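Local atomic coordinates of restriction endonuclease LpnPI (Legionella pneumophila subsp. pneumophila str. Philadelphia 1, PDB entry 4RZL), a protein that recognises modified cytosine in DNA through this N-terminal SRA-like domain and, as a full-length enzyme, probably cleaves the DNA with a separate endonuclease domain. Residues D117-H120 with A125-I128; F205-D208 with F214-W217. All blocks are in the same frame, centred on the assembly; numbering follows the deposited sequence.

From the N terminus the chain first lays down the early strands of the mixed sheet, up to 87-91, and then helix 108-119. Contact 1 closes a short loop of four residues, as residues 125-128 meet the last turn of that helix before strand 132-137. The chain then runs through the later strands, from 132-137 to 176-187, and helix 195-199. In contact 2, residues 205-208 meet residues 214-217 of helix 212-220 across a gap of five residues. The closures follow in series, neither nested nor crossed, with centres about 17 Å apart. Helix 212-220, the last of this domain fragment, meets the first loop through Trp-217 and the second through Tyr-215.

Contact 1 of 2, residues D117-H120 with A125-I128; sequences DSTH and ARRI
Residues 125-128 fold back against the last turn of helix 108-119 with Arg-126 nearest Thr-119, and the backbone N of Arg-126 donates a hydrogen bond to the carbonyl O of Ser-118 (2.9 Å, N-H...O angle 166°). The bond is almost straight at the hydrogen, but the N-H reaches the oxygen from well above the carbonyl plane and so not along a lone pair. A second, softer contact brings CA of Ala-125 to the same Ser-118 O at 3.4 Å, a CA-H...O approach, so two neighbouring residues of the returning chain use one carbonyl at the end of the helix.

Ser-118 suits this buried place because it is small. Its OG stands anti to the backbone N (chi1 173°), which directs it at the turn made by residues 126-128, and Ile-128 CG1 lies 3.4 Å from it. CG1 of Ile-128 also lies 3.6 Å from Ser-118 CB, with CD1 beside it, giving the serine an aliphatic neighbour as well as a polar backbone.

The CB of Arg-126 points away from the helix, yet CG rests on Thr-119 CA at 3.9 Å. The chain then bends at chi3 (-60°), carrying the guanidinium back over Ala-125, whose CB lies against one face near the rim. At an edge, a water accepts from NH1 and donates to the carbonyl O of Thr-119 (2.6 Å), bridging the segments a second time. NE is held by the carbonyl of Lys-218, while Thr-119 OG1 bonds back to Leu-115 O within its own helix.

Arg-126 has positive phi, which helps the chain turn sharply here. The whole is a helix C-terminus where the loop's backbone N-H takes the Ser-118 carbonyl and a water links the Thr-119 carbonyl to the Arg-126 guanidinium, at the surface of the SRA-like DNA-recognition domain.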
# COMPACT_ATOMS: atom_id res chain seq x y z
N ASP A 117 14.78 -4.71 -4.35
CA ASP A 117 16.21 -4.71 -4.67
C ASP A 117 16.93 -3.51 -4.02
O ASP A 117 18.03 -3.65 -3.51
CB ASP A 117 16.44 -4.72 -6.19
CG ASP A 117 16.05 -6.05 -6.84
OD1 ASP A 117 15.79 -7.03 -6.10
OD2 ASP A 117 16.02 -6.14 -8.09
N SER A 118 16.31 -2.34 -4.07
CA SER A 118 16.81 -1.17 -3.37
C SER A 118 16.94 -1.43 -1.86
O SER A 118 17.96 -1.12 -1.23
CB SER A 118 15.88 0.03 -3.61
OG SER A 118 16.27 1.14 -2.82
N THR A 119 15.91 -2.05 -1.30
CA THR A 119 15.87 -2.32 0.13
C THR A 119 17.02 -3.23 0.58
O THR A 119 17.59 -3.05 1.66
CB THR A 119 14.51 -2.93 0.52
OG1 THR A 119 13.49 -1.96 0.25
CG2 THR A 119 14.45 -3.34 1.99
N HIS A 120 17.37 -4.19 -0.27
CA HIS A 120 18.41 -5.16 0.06
C HIS A 120 19.75 -4.83 -0.59
O HIS A 120 20.68 -5.60 -0.49
CB HIS A 120 17.96 -6.56 -0.36
CG HIS A 120 16.81 -7.07 0.44
ND1 HIS A 120 16.96 -7.53 1.73
CD2 HIS A 120 15.50 -7.17 0.15
CE1 HIS A 120 15.79 -7.90 2.20
NE2 HIS A 120 14.88 -7.70 1.26
N ALA A 125 21.25 1.78 -0.09
CA ALA A 125 20.13 0.96 0.36
C ALA A 125 18.89 1.83 0.65
O ALA A 125 19.01 2.88 1.28
CB ALA A 125 20.52 0.16 1.60
N ARG A 126 17.75 1.39 0.13
CA ARG A 126 16.44 2.01 0.37
C ARG A 126 16.31 3.40 -0.24
O ARG A 126 15.27 4.04 -0.09
CB ARG A 126 16.16 2.08 1.87
CG ARG A 126 16.23 0.73 2.58
CD ARG A 126 16.21 0.93 4.11
NE ARG A 126 17.34 1.73 4.53
CZ ARG A 126 18.55 1.23 4.80
NH1 ARG A 126 18.77 -0.08 4.73
NH2 ARG A 126 19.52 2.05 5.16
N ARG A 127 17.34 3.86 -0.95
CA ARG A 127 17.37 5.24 -1.44
C ARG A 127 16.14 5.64 -2.27
O ARG A 127 15.62 6.75 -2.13
CB ARG A 127 18.63 5.47 -2.27
CG ARG A 127 18.83 6.92 -2.70
CD ARG A 127 19.06 7.81 -1.49
NE ARG A 127 19.97 7.20 -0.53
CZ ARG A 127 21.30 7.31 -0.57
NH1 ARG A 127 21.87 8.03 -1.52
NH2 ARG A 127 22.05 6.71 0.35
N ILE A 128 15.69 4.75 -3.13
CA ILE A 128 14.61 5.12 -4.04
C ILE A 128 13.25 4.68 -3.52
O ILE A 128 12.23 4.89 -4.18
CB ILE A 128 14.85 4.53 -5.45
CG1 ILE A 128 15.01 3.01 -5.38
CG2 ILE A 128 16.10 5.16 -6.08
CD1 ILE A 128 13.74 2.23 -5.67
O HOH W 1 17.14 -2.28 4.09

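Contact 2 of 2, residues F205-D208 with F214-W217; sequences FGQD and FYQW
The phenol ring of Tyr-215 meets the carboxamide of Gln-207 at its hydroxyl-bearing edge, with OE1 close to the ring plane, while CD2 of the preceding Phe-214 lies over one face, 3.8 Å above it and toward the rim. CE1 of Tyr-215 in turn reaches the edge of the Phe-214 ring, in its plane. Amide and phenol planes are only 26° apart, so these two flat groups are nearly coplanar although their side chains cross at about a right angle.

One hydrogen bond carries the contact: Tyr-215 OH donates to Gln-207 OE1 at 2.5 Å, a short separation. The donor lies in the carbonyl plane, on a lone pair, with a C=O...O angle of 136°. Because OE1 lies at the ring's edge, near its plane, the amide meets the hydroxyl there and does not stack on a face.

Glutamine suits the loop because its long arm can span the gap. Beyond CG the chain is extended (chi2 178°), carrying the amide away from the backbone to the phenol. The other end of the amide is held too, since NE2 bonds to the carbonyl O of Ser-200; with both ends engaged, rotation of the amide is restrained. Tyrosine matches it by setting its hydroxyl at the end of a rigid ring, which also packs on Trp-197 of helix 195-199.

The arrangement is a side-chain bridge at the surface, tying the connection that follows helix 195-199 to the first half of helix 212-220 in the C-terminal part of this SRA-like domain.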
# COMPACT_ATOMS: atom_id res chain seq x y z
N PHE A 205 9.95 19.73 2.81
CA PHE A 205 10.13 20.95 3.59
C PHE A 205 8.86 21.30 4.35
O PHE A 205 8.92 21.69 5.52
CB PHE A 205 10.55 22.11 2.69
N GLY A 206 7.71 21.15 3.70
CA GLY A 206 6.44 21.49 4.31
C GLY A 206 5.80 20.34 5.07
O GLY A 206 4.65 20.43 5.51
N GLN A 207 6.54 19.25 5.22
CA GLN A 207 6.04 18.07 5.93
C GLN A 207 6.23 18.20 7.44
O GLN A 207 7.17 18.86 7.91
CB GLN A 207 6.73 16.79 5.43
CG GLN A 207 6.31 16.40 4.01
CD GLN A 207 7.02 15.15 3.48
OE1 GLN A 207 7.78 14.47 4.19
NE2 GLN A 207 6.78 14.84 2.21
N ASP A 208 5.33 17.59 8.20
CA ASP A 208 5.54 17.49 9.63
C ASP A 208 6.17 16.13 9.94
O ASP A 208 6.67 15.44 9.05
CB ASP A 208 4.23 17.70 10.40
CG ASP A 208 3.13 16.74 9.98
OD1 ASP A 208 3.40 15.74 9.26
OD2 ASP A 208 1.97 16.99 10.39
N PHE A 214 9.16 6.39 9.12
CA PHE A 214 9.54 6.02 7.76
C PHE A 214 10.95 6.53 7.48
O PHE A 214 11.81 5.80 6.99
CB PHE A 214 8.56 6.56 6.72
CG PHE A 214 9.06 6.44 5.30
CD1 PHE A 214 9.03 5.21 4.65
CD2 PHE A 214 9.58 7.53 4.63
CE1 PHE A 214 9.49 5.08 3.36
CE2 PHE A 214 10.05 7.42 3.33
CZ PHE A 214 10.01 6.19 2.69
N TYR A 215 11.19 7.80 7.81
CA TYR A 215 12.50 8.40 7.54
C TYR A 215 13.59 7.75 8.38
O TYR A 215 14.73 7.63 7.95
CB TYR A 215 12.45 9.91 7.78
CG TYR A 215 11.60 10.59 6.75
CD1 TYR A 215 11.89 10.45 5.39
CD2 TYR A 215 10.49 11.35 7.11
CE1 TYR A 215 11.11 11.06 4.43
CE2 TYR A 215 9.71 11.97 6.15
CZ TYR A 215 10.03 11.82 4.82
OH TYR A 215 9.26 12.43 3.84
N GLN A 216 13.23 7.29 9.57
CA GLN A 216 14.13 6.52 10.39
C GLN A 216 14.49 5.21 9.68
O GLN A 216 15.67 4.84 9.60
CB GLN A 216 13.51 6.25 11.77
CG GLN A 216 14.47 5.64 12.79
CD GLN A 216 14.72 4.17 12.59
OE1 GLN A 216 15.87 3.73 12.54
NE2 GLN A 216 13.64 3.39 12.49
N TRP A 217 13.48 4.50 9.17
CA TRP A 217 13.73 3.25 8.44
C TRP A 217 14.61 3.48 7.21
O TRP A 217 15.48 2.67 6.91
CB TRP A 217 12.40 2.60 8.01
CG TRP A 217 12.62 1.41 7.12
CD1 TRP A 217 12.87 0.11 7.51
CD2 TRP A 217 12.61 1.40 5.67
NE1 TRP A 217 13.01 -0.69 6.39
CE2 TRP A 217 12.85 0.07 5.26
CE3 TRP A 217 12.39 2.39 4.70
CZ2 TRP A 217 12.91 -0.30 3.90
CZ3 TRP A 217 12.45 2.02 3.35
CH2 TRP A 217 12.71 0.69 2.97